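Local structure of N-acetyltransferase (Staphylococcus aureus subsp. aureus, 4LUA) at residues Phe58-Leu72 with Leu102-Tyr115. The protein probably transfers an acetyl group from acetyl-CoA to an amine, as a member of the GNAT family of N-acetyltransferases. Sequence-based numbering, arbitrary orientation.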
loop_
_atom_site.group_PDB
_atom_site.type_symbol
_atom_site.label_atom_id
_atom_site.label_comp_id
_atom_site.label_asym_id
_atom_site.label_seq_id
_atom_site.Cartn_x
_atom_site.Cartn_y
_atom_site.Cartn_z
ATOM N N PHE A 58 4.014 -6.749 -3.608
ATOM C CA PHE A 58 4.373 -6.491 -4.999
ATOM C C PHE A 58 5.423 -5.409 -5.081
ATOM O O PHE A 58 5.357 -4.418 -4.273
ATOM C CB PHE A 58 3.103 -5.984 -5.721
ATOM C CG PHE A 58 1.947 -6.962 -5.623
ATOM C CD1 PHE A 58 2.063 -8.172 -6.298
ATOM C CD2 PHE A 58 0.766 -6.670 -4.902
ATOM C CE1 PHE A 58 1.027 -9.125 -6.222
ATOM C CE2 PHE A 58 -0.294 -7.610 -4.842
ATOM C CZ PHE A 58 -0.159 -8.820 -5.492
ATOM N N GLY A 59 6.313 -5.538 -6.074
ATOM C CA GLY A 59 7.308 -4.479 -6.298
ATOM C C GLY A 59 7.315 -4.022 -7.740
ATOM O O GLY A 59 7.149 -4.828 -8.629
ATOM N N CYS A 60 7.469 -2.719 -7.967
ATOM C CA CYS A 60 7.616 -2.207 -9.327
ATOM C C CYS A 60 9.108 -2.012 -9.584
ATOM O O CYS A 60 9.829 -1.320 -8.817
ATOM C CB CYS A 60 6.992 -0.817 -9.406
ATOM S SG CYS A 60 5.194 -0.916 -9.067
ATOM N N TYR A 61 9.576 -2.609 -10.684
ATOM C CA TYR A 61 10.991 -2.477 -11.054
ATOM C C TYR A 61 11.157 -1.683 -12.337
ATOM O O TYR A 61 10.476 -1.956 -13.329
ATOM C CB TYR A 61 11.645 -3.854 -11.224
ATOM C CG TYR A 61 11.940 -4.564 -9.918
ATOM C CD1 TYR A 61 13.224 -4.544 -9.397
ATOM C CD2 TYR A 61 10.920 -5.181 -9.190
ATOM C CE1 TYR A 61 13.484 -5.151 -8.208
ATOM C CE2 TYR A 61 11.182 -5.807 -8.010
ATOM C CZ TYR A 61 12.452 -5.776 -7.521
ATOM O OH TYR A 61 12.780 -6.419 -6.336
ATOM N N GLU A 62 12.139 -0.785 -12.322
ATOM C CA GLU A 62 12.632 -0.163 -13.571
ATOM C C GLU A 62 14.045 -0.681 -13.724
ATOM O O GLU A 62 14.928 -0.307 -12.923
ATOM C CB GLU A 62 12.633 1.348 -13.408
ATOM C CG GLU A 62 12.862 2.123 -14.689
ATOM C CD GLU A 62 12.785 3.620 -14.442
ATOM O OE1 GLU A 62 12.722 4.021 -13.250
ATOM O OE2 GLU A 62 12.766 4.383 -15.429
ATOM N N ASN A 63 14.242 -1.561 -14.713
ATOM C CA ASN A 63 15.542 -2.214 -14.951
ATOM C C ASN A 63 15.956 -3.000 -13.693
ATOM O O ASN A 63 15.281 -3.967 -13.347
ATOM C CB ASN A 63 16.626 -1.219 -15.427
ATOM C CG ASN A 63 17.904 -1.927 -15.817
ATOM O OD1 ASN A 63 17.893 -3.126 -16.136
ATOM N ND2 ASN A 63 19.015 -1.201 -15.827
ATOM N N GLU A 64 17.035 -2.600 -12.997
ATOM C CA GLU A 64 17.435 -3.374 -11.821
ATOM C C GLU A 64 16.892 -2.827 -10.509
ATOM O O GLU A 64 17.107 -3.439 -9.447
ATOM C CB GLU A 64 18.954 -3.446 -11.692
ATOM C CG GLU A 64 19.606 -4.112 -12.838
ATOM C CD GLU A 64 21.047 -4.359 -12.546
ATOM O OE1 GLU A 64 21.325 -5.187 -11.651
ATOM O OE2 GLU A 64 21.882 -3.699 -13.189
ATOM N N THR A 65 16.195 -1.685 -10.582
ATOM C CA THR A 65 15.866 -0.889 -9.388
ATOM C C THR A 65 14.431 -1.046 -8.919
ATOM O O THR A 65 13.505 -0.866 -9.691
ATOM C CB THR A 65 16.152 0.610 -9.646
ATOM O OG1 THR A 65 17.520 0.758 -10.062
ATOM C CG2 THR A 65 15.954 1.443 -8.373
ATOM N N LEU A 66 14.251 -1.418 -7.649
ATOM C CA LEU A 66 12.929 -1.450 -7.034
ATOM C C LEU A 66 12.522 -0.018 -6.717
ATOM O O LEU A 66 13.201 0.699 -5.923
ATOM C CB LEU A 66 13.008 -2.299 -5.742
ATOM C CG LEU A 66 11.741 -2.336 -4.924
ATOM C CD1 LEU A 66 10.575 -2.992 -5.698
ATOM C CD2 LEU A 66 12.064 -3.128 -3.633
ATOM N N ILE A 67 11.440 0.443 -7.342
ATOM C CA ILE A 67 11.047 1.848 -7.166
ATOM C C ILE A 67 9.756 2.082 -6.418
ATOM O O ILE A 67 9.458 3.211 -6.039
ATOM C CB ILE A 67 11.023 2.608 -8.523
ATOM C CG1 ILE A 67 9.928 2.078 -9.451
ATOM C CG2 ILE A 67 12.437 2.493 -9.159
ATOM C CD1 ILE A 67 9.756 3.016 -10.678
ATOM N N ALA A 68 8.979 1.024 -6.202
ATOM C CA ALA A 68 7.712 1.180 -5.487
ATOM C C ALA A 68 7.245 -0.168 -4.996
ATOM O O ALA A 68 7.619 -1.219 -5.561
ATOM C CB ALA A 68 6.594 1.804 -6.397
ATOM N N THR A 69 6.425 -0.143 -3.940
ATOM C CA THR A 69 5.863 -1.399 -3.436
ATOM C C THR A 69 4.503 -1.147 -2.804
ATOM O O THR A 69 4.227 -0.020 -2.360
ATOM C CB THR A 69 6.803 -2.036 -2.361
ATOM O OG1 THR A 69 6.320 -3.347 -1.996
ATOM C CG2 THR A 69 7.036 -1.176 -1.078
ATOM N N ALA A 70 3.670 -2.211 -2.786
ATOM C CA ALA A 70 2.494 -2.216 -1.895
ATOM C C ALA A 70 2.199 -3.673 -1.592
ATOM O O ALA A 70 2.608 -4.549 -2.354
ATOM C CB ALA A 70 1.289 -1.491 -2.575
ATOM N N ALA A 71 1.498 -3.904 -0.475
ATOM C CA ALA A 71 1.143 -5.251 -0.026
ATOM C C ALA A 71 -0.406 -5.352 0.085
ATOM O O ALA A 71 -1.125 -4.377 0.354
ATOM C CB ALA A 71 1.810 -5.492 1.302
ATOM N N LEU A 72 -0.894 -6.558 -0.179
ATOM C CA LEU A 72 -2.293 -6.839 -0.051
ATOM C C LEU A 72 -2.339 -7.865 1.080
ATOM O O LEU A 72 -1.871 -9.010 0.937
ATOM C CB LEU A 72 -2.780 -7.404 -1.400
ATOM C CG LEU A 72 -4.236 -7.759 -1.507
ATOM C CD1 LEU A 72 -5.110 -6.542 -1.138
ATOM C CD2 LEU A 72 -4.556 -8.286 -2.932
ATOM N N LEU A 102 0.481 0.627 -10.207
ATOM C CA LEU A 102 0.546 -0.385 -9.150
ATOM C C LEU A 102 -0.835 -0.707 -8.530
ATOM O O LEU A 102 -1.232 -1.885 -8.403
ATOM C CB LEU A 102 1.549 0.070 -8.050
ATOM C CG LEU A 102 1.672 -0.892 -6.873
ATOM C CD1 LEU A 102 2.108 -2.342 -7.273
ATOM C CD2 LEU A 102 2.721 -0.306 -5.947
ATOM N N ILE A 103 -1.611 0.319 -8.141
ATOM C CA ILE A 103 -2.896 0.066 -7.492
ATOM C C ILE A 103 -3.888 -0.481 -8.540
ATOM O O ILE A 103 -4.709 -1.349 -8.215
ATOM C CB ILE A 103 -3.385 1.342 -6.785
ATOM C CG1 ILE A 103 -2.356 1.826 -5.756
ATOM C CG2 ILE A 103 -4.740 1.065 -6.161
ATOM C CD1 ILE A 103 -1.949 0.723 -4.672
ATOM N N ASN A 104 -3.829 -0.028 -9.807
ATOM C CA ASN A 104 -4.707 -0.654 -10.829
ATOM C C ASN A 104 -4.384 -2.152 -10.999
ATOM O O ASN A 104 -5.290 -3.006 -11.174
ATOM C CB ASN A 104 -4.622 0.046 -12.186
ATOM C CG ASN A 104 -5.638 1.157 -12.318
ATOM O OD1 ASN A 104 -6.792 0.999 -11.921
ATOM N ND2 ASN A 104 -5.226 2.286 -12.920
ATOM N N PHE A 105 -3.072 -2.466 -10.946
ATOM C CA PHE A 105 -2.716 -3.872 -10.952
ATOM C C PHE A 105 -3.302 -4.613 -9.759
ATOM O O PHE A 105 -3.835 -5.724 -9.957
ATOM C CB PHE A 105 -1.169 -4.048 -11.040
ATOM C CG PHE A 105 -0.711 -5.373 -10.515
ATOM C CD1 PHE A 105 -0.666 -6.483 -11.316
ATOM C CD2 PHE A 105 -0.415 -5.481 -9.160
ATOM C CE1 PHE A 105 -0.278 -7.745 -10.808
ATOM C CE2 PHE A 105 -0.135 -6.683 -8.621
ATOM C CZ PHE A 105 -0.070 -7.848 -9.443
ATOM N N ILE A 106 -3.199 -4.037 -8.554
ATOM C CA ILE A 106 -3.766 -4.696 -7.373
ATOM C C ILE A 106 -5.284 -4.936 -7.518
ATOM O O ILE A 106 -5.774 -6.036 -7.172
ATOM C CB ILE A 106 -3.387 -3.950 -6.074
ATOM C CG1 ILE A 106 -1.900 -4.113 -5.877
ATOM C CG2 ILE A 106 -4.217 -4.504 -4.901
ATOM C CD1 ILE A 106 -1.349 -3.366 -4.643
ATOM N N ILE A 107 -6.023 -3.952 -8.047
ATOM C CA ILE A 107 -7.452 -4.150 -8.295
ATOM C C ILE A 107 -7.664 -5.351 -9.203
ATOM O O ILE A 107 -8.519 -6.251 -8.920
ATOM C CB ILE A 107 -8.086 -2.914 -8.953
ATOM C CG1 ILE A 107 -8.132 -1.752 -7.959
ATOM C CG2 ILE A 107 -9.508 -3.219 -9.408
ATOM C CD1 ILE A 107 -8.307 -0.325 -8.637
ATOM N N ASN A 108 -6.895 -5.434 -10.319
ATOM C CA ASN A 108 -7.104 -6.633 -11.164
ATOM C C ASN A 108 -6.667 -7.958 -10.541
ATOM O O ASN A 108 -7.287 -8.979 -10.745
ATOM C CB ASN A 108 -6.384 -6.459 -12.535
ATOM C CG ASN A 108 -7.079 -5.460 -13.410
ATOM O OD1 ASN A 108 -8.256 -5.635 -13.730
ATOM N ND2 ASN A 108 -6.378 -4.381 -13.787
ATOM N N TYR A 109 -5.550 -7.940 -9.807
ATOM C CA TYR A 109 -5.104 -9.129 -9.107
ATOM C C TYR A 109 -6.201 -9.614 -8.174
ATOM O O TYR A 109 -6.542 -10.812 -8.103
ATOM C CB TYR A 109 -3.797 -8.805 -8.361
ATOM C CG TYR A 109 -3.346 -9.954 -7.505
ATOM C CD1 TYR A 109 -2.439 -10.886 -8.004
ATOM C CD2 TYR A 109 -3.837 -10.081 -6.201
ATOM C CE1 TYR A 109 -2.064 -11.984 -7.226
ATOM C CE2 TYR A 109 -3.486 -11.155 -5.410
ATOM C CZ TYR A 109 -2.593 -12.102 -5.928
ATOM O OH TYR A 109 -2.184 -13.195 -5.169
ATOM N N ALA A 110 -6.760 -8.688 -7.423
ATOM C CA ALA A 110 -7.803 -9.037 -6.466
ATOM C C ALA A 110 -9.048 -9.584 -7.156
ATOM O O ALA A 110 -9.646 -10.605 -6.715
ATOM C CB ALA A 110 -8.148 -7.806 -5.664
ATOM N N ARG A 111 -9.468 -8.929 -8.232
ATOM C CA ARG A 111 -10.636 -9.414 -8.969
ATOM C C ARG A 111 -10.383 -10.832 -9.483
ATOM O O ARG A 111 -11.242 -11.704 -9.383
ATOM C CB ARG A 111 -10.989 -8.485 -10.096
ATOM C CG ARG A 111 -12.346 -8.871 -10.686
ATOM C CD ARG A 111 -12.668 -8.037 -11.901
ATOM N NE ARG A 111 -12.857 -6.629 -11.561
ATOM C CZ ARG A 111 -11.949 -5.686 -11.815
ATOM N NH1 ARG A 111 -10.784 -6.035 -12.375
ATOM N NH2 ARG A 111 -12.187 -4.414 -11.481
ATOM N N GLN A 112 -9.167 -11.075 -9.952
ATOM C CA GLN A 112 -8.868 -12.410 -10.499
ATOM C C GLN A 112 -8.765 -13.508 -9.490
ATOM O O GLN A 112 -8.914 -14.703 -9.841
ATOM C CB GLN A 112 -7.586 -12.359 -11.271
ATOM C CG GLN A 112 -7.848 -11.631 -12.468
ATOM C CD GLN A 112 -6.627 -11.397 -13.192
ATOM O OE1 GLN A 112 -5.570 -11.937 -12.822
ATOM N NE2 GLN A 112 -6.713 -10.612 -14.230
ATOM N N ASN A 113 -8.478 -13.148 -8.255
ATOM C CA ASN A 113 -8.321 -14.148 -7.221
ATOM C C ASN A 113 -9.561 -14.176 -6.358
ATOM O O ASN A 113 -9.547 -14.674 -5.247
ATOM C CB ASN A 113 -7.030 -13.876 -6.432
ATOM C CG ASN A 113 -5.800 -14.328 -7.206
ATOM O OD1 ASN A 113 -5.523 -15.533 -7.252
ATOM N ND2 ASN A 113 -5.108 -13.400 -7.894
ATOM N N ASN A 114 -10.634 -13.625 -6.921
ATOM C CA ASN A 114 -11.980 -13.725 -6.367
ATOM C C ASN A 114 -12.159 -13.096 -4.984
ATOM O O ASN A 114 -13.009 -13.521 -4.188
ATOM C CB ASN A 114 -12.473 -15.173 -6.409
ATOM C CG ASN A 114 -12.484 -15.737 -7.841
ATOM O OD1 ASN A 114 -11.741 -16.680 -8.162
ATOM N ND2 ASN A 114 -13.318 -15.135 -8.717
ATOM N N TYR A 115 -11.387 -12.046 -4.737
ATOM C CA TYR A 115 -11.544 -11.222 -3.543
ATOM C C TYR A 115 -12.857 -10.465 -3.633
ATOM O O TYR A 115 -13.332 -10.168 -4.737
ATOM C CB TYR A 115 -10.430 -10.178 -3.499
ATOM C CG TYR A 115 -9.018 -10.649 -3.132
ATOM C CD1 TYR A 115 -8.370 -11.633 -3.842
ATOM C CD2 TYR A 115 -8.326 -10.030 -2.110
ATOM C CE1 TYR A 115 -7.069 -12.028 -3.500
ATOM C CE2 TYR A 115 -7.041 -10.439 -1.758
ATOM C CZ TYR A 115 -6.427 -11.439 -2.460
ATOM O OH TYR A 115 -5.135 -11.815 -2.098
HETATM O O HOH W 1 -3.757 -11.135 0.096
#
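F58 meets the helix with its ring: CE2 of F105 stands over the centre of its face, 3.5 Å from F58 CD1, in a T-shaped pair with planes at 80°. F58 turns its own edge to the face of Y109, its CZ 3.9 Å from Y109 CG. A flat, wide ring suits this place, offering a face to one helical turn and an edge to the next. Over the opposite face of Y109 lies ND2 of N113, which also donates to Y109 O (3.0 Å).

With CG of L102 anti to the backbone N (chi1 178°), the branch reaches the hairpin, where CD1 lies 3.8 Å from C60 SG and CD2 rests on the backbone between T69 and A70. I106 CD1 comes to 3.8 Å from A70 CB, a methyl small enough to admit it. Branched L72 suits the place between two tyrosines: its CD2 touches Y109 and, at 3.5 Å, Y115 CE2. The Y115 hydroxyl adds a polar end, joined through water to L72 O. A Schellman motif, N114 at positive phi, ends the helix before Y115.

Helix 96-112 thus packs on hairpin 55-62/65-75 of the GNAT sheet; on the sheet's other side T69 meets helix 15-25, and L118 of strand 117-123 borders L72 and I106.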